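Local structure of alcohol oxidase (Myceliophthora thermophila, 6F74) at residues A[136-141]-A[171-176]; A[149-154]-A[575-580]; A[264-269]-A[296-301]. The protein is a VAO-type flavoprotein that binds FAD and probably oxidises its substrate, perhaps an alcohol, with molecular oxygen taking up the electrons. All blocks are in the same frame, centred on the assembly; numbering follows the deposited sequence.

Contact 1: residues A[136-141]-A[171-176]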
loop_
_atom_site.group_PDB
_atom_site.type_symbol
_atom_site.label_atom_id
_atom_site.label_comp_id
_atom_site.label_asym_id
_atom_site.label_seq_id
_atom_site.Cartn_x
_atom_site.Cartn_y
_atom_site.Cartn_z
ATOM N N GLU A 136 -24.139 12.815 -4.238
ATOM C CA GLU A 136 -24.864 13.015 -5.476
ATOM C C GLU A 136 -23.834 12.921 -6.625
ATOM O O GLU A 136 -24.058 12.233 -7.598
ATOM C CB GLU A 136 -25.607 14.345 -5.490
ATOM C CG GLU A 136 -26.821 14.414 -4.538
ATOM C CD GLU A 136 -26.436 14.369 -3.069
ATOM O OE1 GLU A 136 -25.456 14.977 -2.641
ATOM O OE2 GLU A 136 -27.086 13.672 -2.286
ATOM N N ASP A 137 -22.698 13.596 -6.472
ATOM C CA ASP A 137 -21.577 13.474 -7.411
ATOM C C ASP A 137 -21.242 12.021 -7.707
ATOM O O ASP A 137 -21.086 11.628 -8.862
ATOM C CB ASP A 137 -20.304 14.131 -6.867
ATOM C CG ASP A 137 -20.425 15.645 -6.735
ATOM O OD1 ASP A 137 -21.321 16.240 -7.331
ATOM O OD2 ASP A 137 -19.582 16.249 -6.030
ATOM N N ILE A 138 -21.165 11.230 -6.644
ATOM C CA ILE A 138 -20.743 9.845 -6.739
ATOM C C ILE A 138 -21.827 9.037 -7.456
ATOM O O ILE A 138 -21.510 8.222 -8.348
ATOM C CB ILE A 138 -20.494 9.209 -5.359
ATOM C CG1 ILE A 138 -19.390 9.940 -4.597
ATOM C CG2 ILE A 138 -20.125 7.724 -5.496
ATOM C CD1 ILE A 138 -19.129 9.371 -3.222
ATOM N N THR A 139 -23.079 9.222 -7.033
ATOM C CA THR A 139 -24.211 8.550 -7.664
ATOM C C THR A 139 -24.233 8.853 -9.183
ATOM O O THR A 139 -24.392 7.937 -9.992
ATOM C CB THR A 139 -25.557 8.960 -7.020
ATOM O OG1 THR A 139 -25.629 8.443 -5.686
ATOM C CG2 THR A 139 -26.769 8.421 -7.802
ATOM N N LEU A 140 -24.076 10.124 -9.545
ATOM C CA LEU A 140 -24.136 10.533 -10.945
ATOM C C LEU A 140 -22.963 9.959 -11.784
ATOM O O LEU A 140 -23.138 9.611 -12.960
ATOM C CB LEU A 140 -24.169 12.064 -11.079
ATOM C CG LEU A 140 -25.429 12.805 -10.620
ATOM C CD1 LEU A 140 -25.127 14.271 -10.328
ATOM C CD2 LEU A 140 -26.547 12.678 -11.665
ATOM N N THR A 141 -21.793 9.846 -11.160
ATOM C CA THR A 141 -20.625 9.322 -11.832
ATOM C C THR A 141 -20.788 7.835 -12.071
ATOM O O THR A 141 -20.624 7.373 -13.198
ATOM C CB THR A 141 -19.349 9.638 -11.049
ATOM O OG1 THR A 141 -19.307 11.030 -10.820
ATOM C CG2 THR A 141 -18.073 9.184 -11.811
ATOM N N LEU A 171 -13.231 6.527 -16.788
ATOM C CA LEU A 171 -13.818 7.667 -16.086
ATOM C C LEU A 171 -13.455 7.490 -14.626
ATOM O O LEU A 171 -13.880 6.513 -13.993
ATOM C CB LEU A 171 -15.329 7.699 -16.282
ATOM C CG LEU A 171 -16.141 8.718 -15.480
ATOM C CD1 LEU A 171 -15.628 10.159 -15.663
ATOM C CD2 LEU A 171 -17.592 8.640 -15.894
ATOM N N GLU A 172 -12.653 8.407 -14.085
ATOM C CA GLU A 172 -12.230 8.303 -12.698
ATOM C C GLU A 172 -13.245 8.923 -11.719
ATOM O O GLU A 172 -13.612 10.078 -11.839
ATOM C CB GLU A 172 -10.862 8.938 -12.504
ATOM C CG GLU A 172 -10.281 8.740 -11.113
ATOM C CD GLU A 172 -8.964 9.435 -10.925
ATOM O OE1 GLU A 172 -8.990 10.644 -10.713
ATOM O OE2 GLU A 172 -7.905 8.762 -10.945
ATOM N N LEU A 173 -13.692 8.130 -10.755
ATOM C CA LEU A 173 -14.344 8.646 -9.574
ATOM C C LEU A 173 -13.262 9.038 -8.601
ATOM O O LEU A 173 -12.698 8.170 -7.900
ATOM C CB LEU A 173 -15.261 7.581 -8.972
ATOM C CG LEU A 173 -15.953 7.985 -7.662
ATOM C CD1 LEU A 173 -16.909 9.150 -7.868
ATOM C CD2 LEU A 173 -16.665 6.767 -7.127
ATOM N N TRP A 174 -12.951 10.329 -8.564
ATOM C CA TRP A 174 -11.922 10.875 -7.649
ATOM C C TRP A 174 -12.564 11.333 -6.331
ATOM O O TRP A 174 -13.363 12.267 -6.301
ATOM C CB TRP A 174 -11.224 12.037 -8.341
ATOM C CG TRP A 174 -9.976 12.540 -7.687
ATOM C CD1 TRP A 174 -9.061 11.814 -6.948
ATOM C CD2 TRP A 174 -9.482 13.871 -7.731
ATOM N NE1 TRP A 174 -8.039 12.638 -6.530
ATOM C CE2 TRP A 174 -8.270 13.903 -7.001
ATOM C CE3 TRP A 174 -9.933 15.043 -8.333
ATOM C CZ2 TRP A 174 -7.504 15.067 -6.861
ATOM C CZ3 TRP A 174 -9.178 16.212 -8.188
ATOM C CH2 TRP A 174 -7.975 16.206 -7.450
ATOM N N LEU A 175 -12.207 10.657 -5.237
ATOM C CA LEU A 175 -12.846 10.866 -3.938
ATOM C C LEU A 175 -12.093 11.798 -3.008
ATOM O O LEU A 175 -12.499 11.992 -1.868
ATOM C CB LEU A 175 -13.080 9.511 -3.285
ATOM C CG LEU A 175 -14.038 8.613 -4.091
ATOM C CD1 LEU A 175 -14.044 7.218 -3.480
ATOM C CD2 LEU A 175 -15.453 9.183 -4.148
ATOM N N HIS A 176 -11.030 12.424 -3.497
ATOM C CA HIS A 176 -10.101 13.189 -2.640
ATOM C C HIS A 176 -10.776 14.350 -1.896
ATOM O O HIS A 176 -10.388 14.680 -0.796
ATOM C CB HIS A 176 -8.918 13.648 -3.480
ATOM C CG HIS A 176 -7.857 14.365 -2.716
ATOM N ND1 HIS A 176 -7.520 15.671 -2.971
ATOM C CD2 HIS A 176 -7.026 13.944 -1.737
ATOM C CE1 HIS A 176 -6.547 16.036 -2.160
ATOM N NE2 HIS A 176 -6.203 14.998 -1.430
#
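The carbonyl oxygen of Asp137 is gripped twice by Thr141, the residue one helical turn on that faces strand 171-174: by its backbone N and, at 2.7 Å, by Thr141 OG1. The two donors come in from opposite faces of the Asp137 carbonyl plane, and the hydroxyl is tilted 33° out of it. With OG1 turned beside its own backbone N (chi1 -54°) for this bond, the methyl CG2 stands on the strand side, where it meets Leu171 CD2 at 4.1 Å. Thr141 CB lies against Leu173 CD1 at 4.0 Å. A serine here lacks that methyl, and the loss would probably leave a gap against Leu171 and Leu173. Nearer the start of the helix, Ile138 works with both its branches, crossing its leucine partners at about a right angle. Its CG2 rests on Leu173 CD2 at 3.9 Å, while CD1 at the end of the other branch reaches Leu175 CD2 at 3.8 Å. Over this stretch the helix segment 136-141 runs nearly antiparallel to strand 171-174, its axis 9.5 Å away, against one face of the sheet of the FAD-binding domain. Leu175 also touches the FAD. No hydrogen bond crosses between the segments; helix and strand are joined here by apolar packing, the threonine hydroxyl having turned back to its own helix.

Contact 2: residues A[149-154]-A[575-580]. With FAD (flavin-adenine dinucleotide), chain I.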
loop_
_atom_site.group_PDB
_atom_site.type_symbol
_atom_site.label_atom_id
_atom_site.label_comp_id
_atom_site.label_asym_id
_atom_site.label_seq_id
_atom_site.Cartn_x
_atom_site.Cartn_y
_atom_site.Cartn_z
ATOM N N ASN A 149 -21.410 2.704 -20.676
ATOM C CA ASN A 149 -20.518 1.549 -20.685
ATOM C C ASN A 149 -19.050 1.947 -20.681
ATOM O O ASN A 149 -18.228 1.432 -21.465
ATOM C CB ASN A 149 -20.887 0.643 -21.871
ATOM C CG ASN A 149 -19.943 -0.532 -22.042
ATOM O OD1 ASN A 149 -19.614 -1.228 -21.079
ATOM N ND2 ASN A 149 -19.513 -0.766 -23.275
ATOM N N ILE A 150 -18.734 2.905 -19.827
ATOM C CA ILE A 150 -17.389 3.444 -19.701
ATOM C C ILE A 150 -16.820 2.874 -18.399
ATOM O O ILE A 150 -17.521 2.852 -17.354
ATOM C CB ILE A 150 -17.409 4.992 -19.632
ATOM C CG1 ILE A 150 -17.929 5.577 -20.937
ATOM C CG2 ILE A 150 -16.031 5.558 -19.319
ATOM C CD1 ILE A 150 -17.839 7.099 -21.030
ATOM N N ARG A 151 -15.545 2.483 -18.450
ATOM C CA ARG A 151 -14.859 1.889 -17.314
ATOM C C ARG A 151 -14.748 2.883 -16.160
ATOM O O ARG A 151 -14.253 4.011 -16.344
ATOM C CB ARG A 151 -13.451 1.393 -17.703
ATOM C CG ARG A 151 -12.638 0.865 -16.533
ATOM C CD ARG A 151 -11.262 0.409 -16.891
ATOM N NE ARG A 151 -10.538 -0.055 -15.708
ATOM C CZ ARG A 151 -9.311 -0.596 -15.724
ATOM N NH1 ARG A 151 -8.656 -0.753 -16.880
ATOM N NH2 ARG A 151 -8.717 -0.985 -14.572
ATOM N N LEU A 152 -15.231 2.475 -14.986
ATOM C CA LEU A 152 -15.169 3.333 -13.807
ATOM C C LEU A 152 -13.921 2.998 -13.016
ATOM O O LEU A 152 -13.732 1.855 -12.616
ATOM C CB LEU A 152 -16.410 3.189 -12.916
ATOM C CG LEU A 152 -16.465 4.110 -11.689
ATOM C CD1 LEU A 152 -16.652 5.555 -12.115
ATOM C CD2 LEU A 152 -17.594 3.704 -10.772
ATOM N N VAL A 153 -13.094 4.012 -12.777
ATOM C CA VAL A 153 -11.890 3.886 -11.993
ATOM C C VAL A 153 -12.054 4.692 -10.700
ATOM O O VAL A 153 -12.415 5.852 -10.725
ATOM C CB VAL A 153 -10.647 4.336 -12.812
ATOM C CG1 VAL A 153 -9.380 4.147 -12.001
ATOM C CG2 VAL A 153 -10.546 3.537 -14.126
ATOM N N THR A 154 -11.770 4.065 -9.570
ATOM C CA THR A 154 -11.935 4.701 -8.263
ATOM C C THR A 154 -10.565 5.075 -7.709
ATOM O O THR A 154 -9.668 4.253 -7.680
ATOM C CB THR A 154 -12.706 3.773 -7.292
ATOM O OG1 THR A 154 -14.008 3.488 -7.841
ATOM C CG2 THR A 154 -12.863 4.408 -5.874
ATOM N N ILE A 575 -18.365 -3.654 -12.343
ATOM C CA ILE A 575 -18.295 -2.236 -12.540
ATOM C C ILE A 575 -17.046 -1.667 -11.882
ATOM O O ILE A 575 -16.515 -0.655 -12.356
ATOM C CB ILE A 575 -19.591 -1.526 -12.017
ATOM C CG1 ILE A 575 -20.846 -2.080 -12.710
ATOM C CG2 ILE A 575 -19.525 -0.015 -12.199
ATOM C CD1 ILE A 575 -20.789 -2.115 -14.228
ATOM N N PHE A 576 -16.561 -2.330 -10.822
ATOM C CA PHE A 576 -15.411 -1.864 -10.093
ATOM C C PHE A 576 -14.144 -2.648 -10.366
ATOM O O PHE A 576 -13.266 -2.734 -9.493
ATOM C CB PHE A 576 -15.734 -1.849 -8.599
ATOM C CG PHE A 576 -16.998 -1.108 -8.257
ATOM C CD1 PHE A 576 -17.180 0.189 -8.683
ATOM C CD2 PHE A 576 -17.969 -1.687 -7.466
ATOM C CE1 PHE A 576 -18.337 0.896 -8.349
ATOM C CE2 PHE A 576 -19.138 -1.007 -7.157
ATOM C CZ PHE A 576 -19.314 0.299 -7.585
ATOM N N PHE A 577 -14.023 -3.177 -11.584
ATOM C CA PHE A 577 -12.835 -3.903 -12.012
ATOM C C PHE A 577 -11.572 -3.180 -11.604
ATOM O O PHE A 577 -11.453 -1.979 -11.815
ATOM C CB PHE A 577 -12.777 -4.112 -13.524
ATOM C CG PHE A 577 -11.501 -4.760 -13.986
ATOM C CD1 PHE A 577 -11.371 -6.162 -13.984
ATOM C CD2 PHE A 577 -10.411 -4.003 -14.344
ATOM C CE1 PHE A 577 -10.198 -6.768 -14.371
ATOM C CE2 PHE A 577 -9.220 -4.604 -14.718
ATOM C CZ PHE A 577 -9.116 -5.991 -14.721
ATOM N N CYS A 578 -10.656 -3.906 -10.984
ATOM C CA CYS A 578 -9.287 -3.448 -10.882
ATOM C C CYS A 578 -8.325 -4.608 -11.058
ATOM O O CYS A 578 -8.660 -5.782 -10.818
ATOM C CB CYS A 578 -9.003 -2.638 -9.603
ATOM S SG CYS A 578 -9.797 -3.254 -8.104
ATOM N N ARG A 579 -7.150 -4.244 -11.553
ATOM C CA ARG A 579 -6.049 -5.163 -11.858
ATOM C C ARG A 579 -5.631 -5.974 -10.612
ATOM O O ARG A 579 -5.363 -5.385 -9.594
ATOM C CB ARG A 579 -4.868 -4.292 -12.331
ATOM C CG ARG A 579 -3.820 -5.093 -12.996
ATOM C CD ARG A 579 -2.669 -4.253 -13.510
ATOM N NE ARG A 579 -1.570 -5.209 -13.658
ATOM C CZ ARG A 579 -0.696 -5.532 -12.703
ATOM N NH1 ARG A 579 -0.683 -4.927 -11.492
ATOM N NH2 ARG A 579 0.198 -6.456 -12.976
ATOM N N THR A 580 -5.594 -7.304 -10.719
ATOM C CA THR A 580 -5.302 -8.226 -9.605
ATOM C C THR A 580 -6.393 -8.310 -8.532
ATOM O O THR A 580 -6.276 -9.146 -7.628
ATOM C CB THR A 580 -3.963 -7.955 -8.833
ATOM O OG1 THR A 580 -4.074 -6.812 -7.970
ATOM C CG2 THR A 580 -2.769 -7.822 -9.762
HETATM P PA FAD I . -5.656 4.646 -4.257
HETATM O O1A FAD I . -4.644 4.540 -5.394
HETATM O O2A FAD I . -6.492 5.886 -4.223
HETATM O O5B FAD I . -6.576 3.365 -4.335
HETATM C C5B FAD I . -6.013 2.099 -4.125
HETATM C C4B FAD I . -7.016 1.039 -4.542
HETATM O O4B FAD I . -8.127 1.161 -3.669
HETATM C C3B FAD I . -7.582 1.164 -5.934
HETATM O O3B FAD I . -7.946 -0.152 -6.365
HETATM C C2B FAD I . -8.862 1.942 -5.752
HETATM O O2B FAD I . -9.908 1.622 -6.676
HETATM C C1B FAD I . -9.307 1.491 -4.387
HETATM N N9A FAD I . -10.053 2.471 -3.591
HETATM C C8A FAD I . -9.571 3.596 -3.045
HETATM N N7A FAD I . -10.525 4.238 -2.344
HETATM C C5A FAD I . -11.628 3.502 -2.439
HETATM C C6A FAD I . -12.985 3.632 -1.907
HETATM N N6A FAD I . -13.251 4.715 -1.142
HETATM N N1A FAD I . -13.881 2.663 -2.229
HETATM C C2A FAD I . -13.534 1.605 -3.007
HETATM N N3A FAD I . -12.288 1.414 -3.512
HETATM C C4A FAD I . -11.319 2.329 -3.250
HETATM N N1 FAD I . 0.817 0.734 3.052
HETATM C C2 FAD I . 1.032 0.235 4.290
HETATM O O2 FAD I . 0.452 -0.832 4.621
HETATM N N3 FAD I . 1.822 0.857 5.187
HETATM C C4 FAD I . 2.480 1.995 4.902
HETATM O O4 FAD I . 3.227 2.559 5.729
HETATM C C4X FAD I . 2.316 2.598 3.563
HETATM N N5 FAD I . 2.956 3.733 3.217
HETATM C C5X FAD I . 2.778 4.266 1.983
HETATM C C6 FAD I . 3.433 5.451 1.648
HETATM C C7 FAD I . 3.270 6.047 0.410
HETATM C C7M FAD I . 4.071 7.309 0.207
HETATM C C8 FAD I . 2.361 5.420 -0.591
HETATM C C8M FAD I . 2.088 6.033 -1.958
HETATM C C9 FAD I . 1.725 4.225 -0.271
HETATM C C9A FAD I . 1.880 3.611 0.984
HETATM N N10 FAD I . 1.220 2.409 1.357
HETATM C C10 FAD I . 1.427 1.879 2.638
HETATM C "C1'" FAD I . 0.380 1.629 0.418
HETATM C "C2'" FAD I . -1.106 1.771 0.455
HETATM O "O2'" FAD I . -1.584 0.930 1.503
HETATM C "C3'" FAD I . -1.696 1.272 -0.869
HETATM O "O3'" FAD I . -1.053 1.888 -2.000
HETATM C "C4'" FAD I . -3.199 1.500 -0.940
HETATM O "O4'" FAD I . -3.699 1.007 -2.187
HETATM C "C5'" FAD I . -3.545 2.972 -0.772
HETATM O "O5'" FAD I . -4.948 3.161 -0.830
HETATM P P FAD I . -5.381 4.584 -1.370
HETATM O O1P FAD I . -4.615 5.658 -0.649
HETATM O O2P FAD I . -6.873 4.597 -1.360
HETATM O O3P FAD I . -4.811 4.487 -2.882
HETATM O O HOH W 1 -12.859 -0.456 -13.695
HETATM O O HOH W 2 -9.486 0.190 -11.928
HETATM O O HOH W 3 -16.788 0.184 -14.892
#
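This contact belongs to the FAD-binding site of a VAO-type fold, where Arg151 and Leu152, at the start of strand 152-155, meet the loop 575-580 from the berberine-like region near the end of the chain. At the cofactor end of the strand, the carbonyl oxygen of Thr154 accepts a hydrogen bond from the ribose hydroxyl O2B of FAD at 2.8 Å, and its methyl CG2 lies against the adenine. Leu152 supplies the apolar part of the contact. Its CD2 sits at the edge of the Phe576 ring, 3.8 Å from CE1, the two side chains lying alongside each other and pointing the same way, with Ile575 CG2 packed more loosely against the same methyl. The Arg151 chain runs fully extended past the loop, and the edge of the Phe577 ring stands over one face of its guanidinium, with Phe577 CD2 3.5 Å from Arg151 NH2. The two planes are 76° apart, so this is an upright ring edge and not a flat stack. The charge itself is met by Glu589, which makes a salt bridge to Arg151 NH1. No direct hydrogen bond joins the segments; waters do that work. One water accepts from Leu152 N and donates to Ile575 O. Another is held by three groups: it accepts from Arg151 NE at 3.1 Å and donates to two carbonyl oxygens, Leu152 O at 2.7 Å and Phe577 O at 2.8 Å.

Contact 3: residues A[264-269]-A[296-301]. With FAD (flavin-adenine dinucleotide), chain I.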
loop_
_atom_site.group_PDB
_atom_site.type_symbol
_atom_site.label_atom_id
_atom_site.label_comp_id
_atom_site.label_asym_id
_atom_site.label_seq_id
_atom_site.Cartn_x
_atom_site.Cartn_y
_atom_site.Cartn_z
ATOM N N GLN A 264 -20.125 2.262 5.382
ATOM C CA GLN A 264 -21.192 2.578 4.459
ATOM C C GLN A 264 -20.572 2.436 3.079
ATOM O O GLN A 264 -19.465 2.918 2.843
ATOM C CB GLN A 264 -21.694 4.000 4.663
ATOM C CG GLN A 264 -22.404 4.277 5.994
ATOM C CD GLN A 264 -23.665 3.484 6.139
ATOM O OE1 GLN A 264 -24.534 3.515 5.280
ATOM N NE2 GLN A 264 -23.781 2.761 7.231
ATOM N N ILE A 265 -21.291 1.732 2.200
ATOM C CA ILE A 265 -20.804 1.371 0.892
ATOM C C ILE A 265 -21.917 1.533 -0.127
ATOM O O ILE A 265 -23.032 1.034 0.096
ATOM C CB ILE A 265 -20.320 -0.092 0.849
ATOM C CG1 ILE A 265 -19.202 -0.318 1.879
ATOM C CG2 ILE A 265 -19.788 -0.425 -0.536
ATOM C CD1 ILE A 265 -18.728 -1.749 2.004
ATOM N N MET A 266 -21.605 2.213 -1.232
ATOM C CA MET A 266 -22.501 2.317 -2.381
ATOM C C MET A 266 -22.179 1.175 -3.345
ATOM O O MET A 266 -21.059 1.056 -3.864
ATOM C CB MET A 266 -22.363 3.672 -3.067
ATOM C CG MET A 266 -23.276 3.846 -4.288
ATOM S SD MET A 266 -23.228 5.491 -5.093
ATOM C CE MET A 266 -23.434 6.559 -3.681
ATOM N N LEU A 267 -23.170 0.324 -3.570
ATOM C CA LEU A 267 -22.986 -0.838 -4.428
ATOM C C LEU A 267 -23.058 -0.413 -5.884
ATOM O O LEU A 267 -23.481 0.709 -6.176
ATOM C CB LEU A 267 -24.042 -1.911 -4.111
ATOM C CG LEU A 267 -24.164 -2.391 -2.660
ATOM C CD1 LEU A 267 -25.259 -3.436 -2.519
ATOM C CD2 LEU A 267 -22.854 -2.951 -2.146
ATOM N N ALA A 268 -22.643 -1.298 -6.798
ATOM C CA ALA A 268 -22.738 -1.047 -8.244
ATOM C C ALA A 268 -24.154 -0.672 -8.693
ATOM O O ALA A 268 -24.327 0.119 -9.625
ATOM C CB ALA A 268 -22.268 -2.280 -9.004
ATOM N N ASP A 269 -25.159 -1.241 -8.034
ATOM C CA ASP A 269 -26.568 -0.915 -8.318
ATOM C C ASP A 269 -27.030 0.418 -7.731
ATOM O O ASP A 269 -28.170 0.789 -7.893
ATOM C CB ASP A 269 -27.489 -2.045 -7.839
ATOM C CG ASP A 269 -27.492 -2.210 -6.300
ATOM O OD1 ASP A 269 -27.031 -1.307 -5.567
ATOM O OD2 ASP A 269 -27.944 -3.257 -5.815
ATOM N N ILE A 296 -18.207 1.071 -3.526
ATOM C CA ILE A 296 -17.506 2.326 -3.240
ATOM C C ILE A 296 -17.629 2.628 -1.749
ATOM O O ILE A 296 -18.727 2.908 -1.257
ATOM C CB ILE A 296 -18.088 3.518 -4.036
ATOM C CG1 ILE A 296 -18.101 3.237 -5.533
ATOM C CG2 ILE A 296 -17.275 4.789 -3.776
ATOM C CD1 ILE A 296 -19.154 4.037 -6.272
ATOM N N VAL A 297 -16.491 2.605 -1.044
ATOM C CA VAL A 297 -16.487 2.813 0.395
ATOM C C VAL A 297 -16.619 4.316 0.690
ATOM O O VAL A 297 -15.736 5.121 0.365
ATOM C CB VAL A 297 -15.260 2.205 1.077
ATOM C CG1 VAL A 297 -15.359 2.374 2.588
ATOM C CG2 VAL A 297 -15.120 0.728 0.720
ATOM N N LEU A 298 -17.757 4.671 1.291
ATOM C CA LEU A 298 -18.072 6.058 1.620
ATOM C C LEU A 298 -17.551 6.453 2.981
ATOM O O LEU A 298 -17.184 7.611 3.202
ATOM C CB LEU A 298 -19.590 6.282 1.595
ATOM C CG LEU A 298 -20.328 5.865 0.321
ATOM C CD1 LEU A 298 -21.796 6.126 0.461
ATOM C CD2 LEU A 298 -19.691 6.477 -0.913
ATOM N N SER A 299 -17.598 5.523 3.923
ATOM C CA SER A 299 -17.165 5.805 5.282
ATOM C C SER A 299 -16.795 4.506 5.973
ATOM O O SER A 299 -17.272 3.441 5.598
ATOM C CB SER A 299 -18.292 6.499 6.049
ATOM O OG SER A 299 -19.244 5.541 6.456
ATOM N N GLN A 300 -15.954 4.594 6.993
ATOM C CA GLN A 300 -15.759 3.466 7.909
ATOM C C GLN A 300 -15.717 4.000 9.330
ATOM O O GLN A 300 -15.420 5.180 9.594
ATOM C CB GLN A 300 -14.461 2.670 7.623
ATOM C CG GLN A 300 -14.434 1.889 6.287
ATOM C CD GLN A 300 -13.078 1.229 5.959
ATOM O OE1 GLN A 300 -12.038 1.675 6.434
ATOM N NE2 GLN A 300 -13.105 0.150 5.174
ATOM N N HIS A 301 -16.046 3.109 10.250
ATOM C CA HIS A 301 -15.757 3.317 11.651
ATOM C C HIS A 301 -14.571 2.410 11.996
ATOM O O HIS A 301 -14.599 1.232 11.644
ATOM C CB HIS A 301 -16.946 2.912 12.508
ATOM C CG HIS A 301 -18.114 3.843 12.439
ATOM N ND1 HIS A 301 -18.760 4.173 11.263
ATOM C CD2 HIS A 301 -18.807 4.442 13.433
ATOM C CE1 HIS A 301 -19.796 4.959 11.538
ATOM N NE2 HIS A 301 -19.841 5.146 12.849
HETATM P PA FAD I . -5.656 4.646 -4.257
HETATM O O1A FAD I . -4.644 4.540 -5.394
HETATM O O2A FAD I . -6.492 5.886 -4.223
HETATM O O5B FAD I . -6.576 3.365 -4.335
HETATM C C5B FAD I . -6.013 2.099 -4.125
HETATM C C4B FAD I . -7.016 1.039 -4.542
HETATM O O4B FAD I . -8.127 1.161 -3.669
HETATM C C3B FAD I . -7.582 1.164 -5.934
HETATM O O3B FAD I . -7.946 -0.152 -6.365
HETATM C C2B FAD I . -8.862 1.942 -5.752
HETATM O O2B FAD I . -9.908 1.622 -6.676
HETATM C C1B FAD I . -9.307 1.491 -4.387
HETATM N N9A FAD I . -10.053 2.471 -3.591
HETATM C C8A FAD I . -9.571 3.596 -3.045
HETATM N N7A FAD I . -10.525 4.238 -2.344
HETATM C C5A FAD I . -11.628 3.502 -2.439
HETATM C C6A FAD I . -12.985 3.632 -1.907
HETATM N N6A FAD I . -13.251 4.715 -1.142
HETATM N N1A FAD I . -13.881 2.663 -2.229
HETATM C C2A FAD I . -13.534 1.605 -3.007
HETATM N N3A FAD I . -12.288 1.414 -3.512
HETATM C C4A FAD I . -11.319 2.329 -3.250
HETATM N N1 FAD I . 0.817 0.734 3.052
HETATM C C2 FAD I . 1.032 0.235 4.290
HETATM O O2 FAD I . 0.452 -0.832 4.621
HETATM N N3 FAD I . 1.822 0.857 5.187
HETATM C C4 FAD I . 2.480 1.995 4.902
HETATM O O4 FAD I . 3.227 2.559 5.729
HETATM C C4X FAD I . 2.316 2.598 3.563
HETATM N N5 FAD I . 2.956 3.733 3.217
HETATM C C5X FAD I . 2.778 4.266 1.983
HETATM C C6 FAD I . 3.433 5.451 1.648
HETATM C C7 FAD I . 3.270 6.047 0.410
HETATM C C7M FAD I . 4.071 7.309 0.207
HETATM C C8 FAD I . 2.361 5.420 -0.591
HETATM C C8M FAD I . 2.088 6.033 -1.958
HETATM C C9 FAD I . 1.725 4.225 -0.271
HETATM C C9A FAD I . 1.880 3.611 0.984
HETATM N N10 FAD I . 1.220 2.409 1.357
HETATM C C10 FAD I . 1.427 1.879 2.638
HETATM C "C1'" FAD I . 0.380 1.629 0.418
HETATM C "C2'" FAD I . -1.106 1.771 0.455
HETATM O "O2'" FAD I . -1.584 0.930 1.503
HETATM C "C3'" FAD I . -1.696 1.272 -0.869
HETATM O "O3'" FAD I . -1.053 1.888 -2.000
HETATM C "C4'" FAD I . -3.199 1.500 -0.940
HETATM O "O4'" FAD I . -3.699 1.007 -2.187
HETATM C "C5'" FAD I . -3.545 2.972 -0.772
HETATM O "O5'" FAD I . -4.948 3.161 -0.830
HETATM P P FAD I . -5.381 4.584 -1.370
HETATM O O1P FAD I . -4.615 5.658 -0.649
HETATM O O2P FAD I . -6.873 4.597 -1.360
HETATM O O3P FAD I . -4.811 4.487 -2.882
#
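Gln264 faces both Leu298 and Ser299 across a classic beta bulge, in the antiparallel sheet that reads the adenine of FAD. The Gln264 carbonyl oxygen takes a good bond from Leu298 N at 2.9 Å and a weak one from Ser299 N. In return Gln264 N gives its hydrogen to Ser299 O, approaching from above that carbonyl's plane. Past the bulge the hydrogen bonding is more regular, and the side chains are buried. Met266 and Ile296 form a hydrogen-bonded pair, and the bond from Ile296 N to Met266 O is short and nearly straight, 2.9 Å with an angle of 168° at the hydrogen. Between that pair and the bulge, Ile265 and Val297 make a non-hydrogen-bonded pair, and Ile265 CA brings its hydrogen to Ile296 O at 3.4 Å. On the face carrying Met266 and Ile296, Met266 CB packs near Leu298 CD1 at 4.3 Å, and Ile138 of helix 135-147 covers the residues Met266, Ile296 and Leu298. The solvent side is at Gln264, the one partly exposed residue among those that touch. Ser299 OG lies 3.4 Å from Gln264 CB, but the glutamine chain then bends at chi2 (-64°) and carries its amide away from strand 296-306, to Thr274. The FAD adenine lies on the side of strand 296-301 turned away from Ile265, where Val297 N and O point. Val297 N donates to FAD N1A at 2.9 Å, and FAD N6A donates back to Val297 O at 2.9 Å.

The three contacts lie close together on one side of the chain's centre, their centres 12 to 15 Å apart. Contact 1 and contact 2 share a sheet: strands 152-155 and 171-174 are parallel neighbours, and 149-154 falls between the two segments of contact 1 in the chain. Contact 3 belongs to a second, antiparallel sheet and is nested in the long loop that contact 2 closes with 575-580. Helix 135-147 packs on both sheets, which also touch each other directly where Leu173 meets Ile296, while Phe576 packs on Ile296 and Ala268. Sequence-distant pieces thus build one continuous core, from which contacts 2 and 3 hold the ribose and adenine of the same FAD.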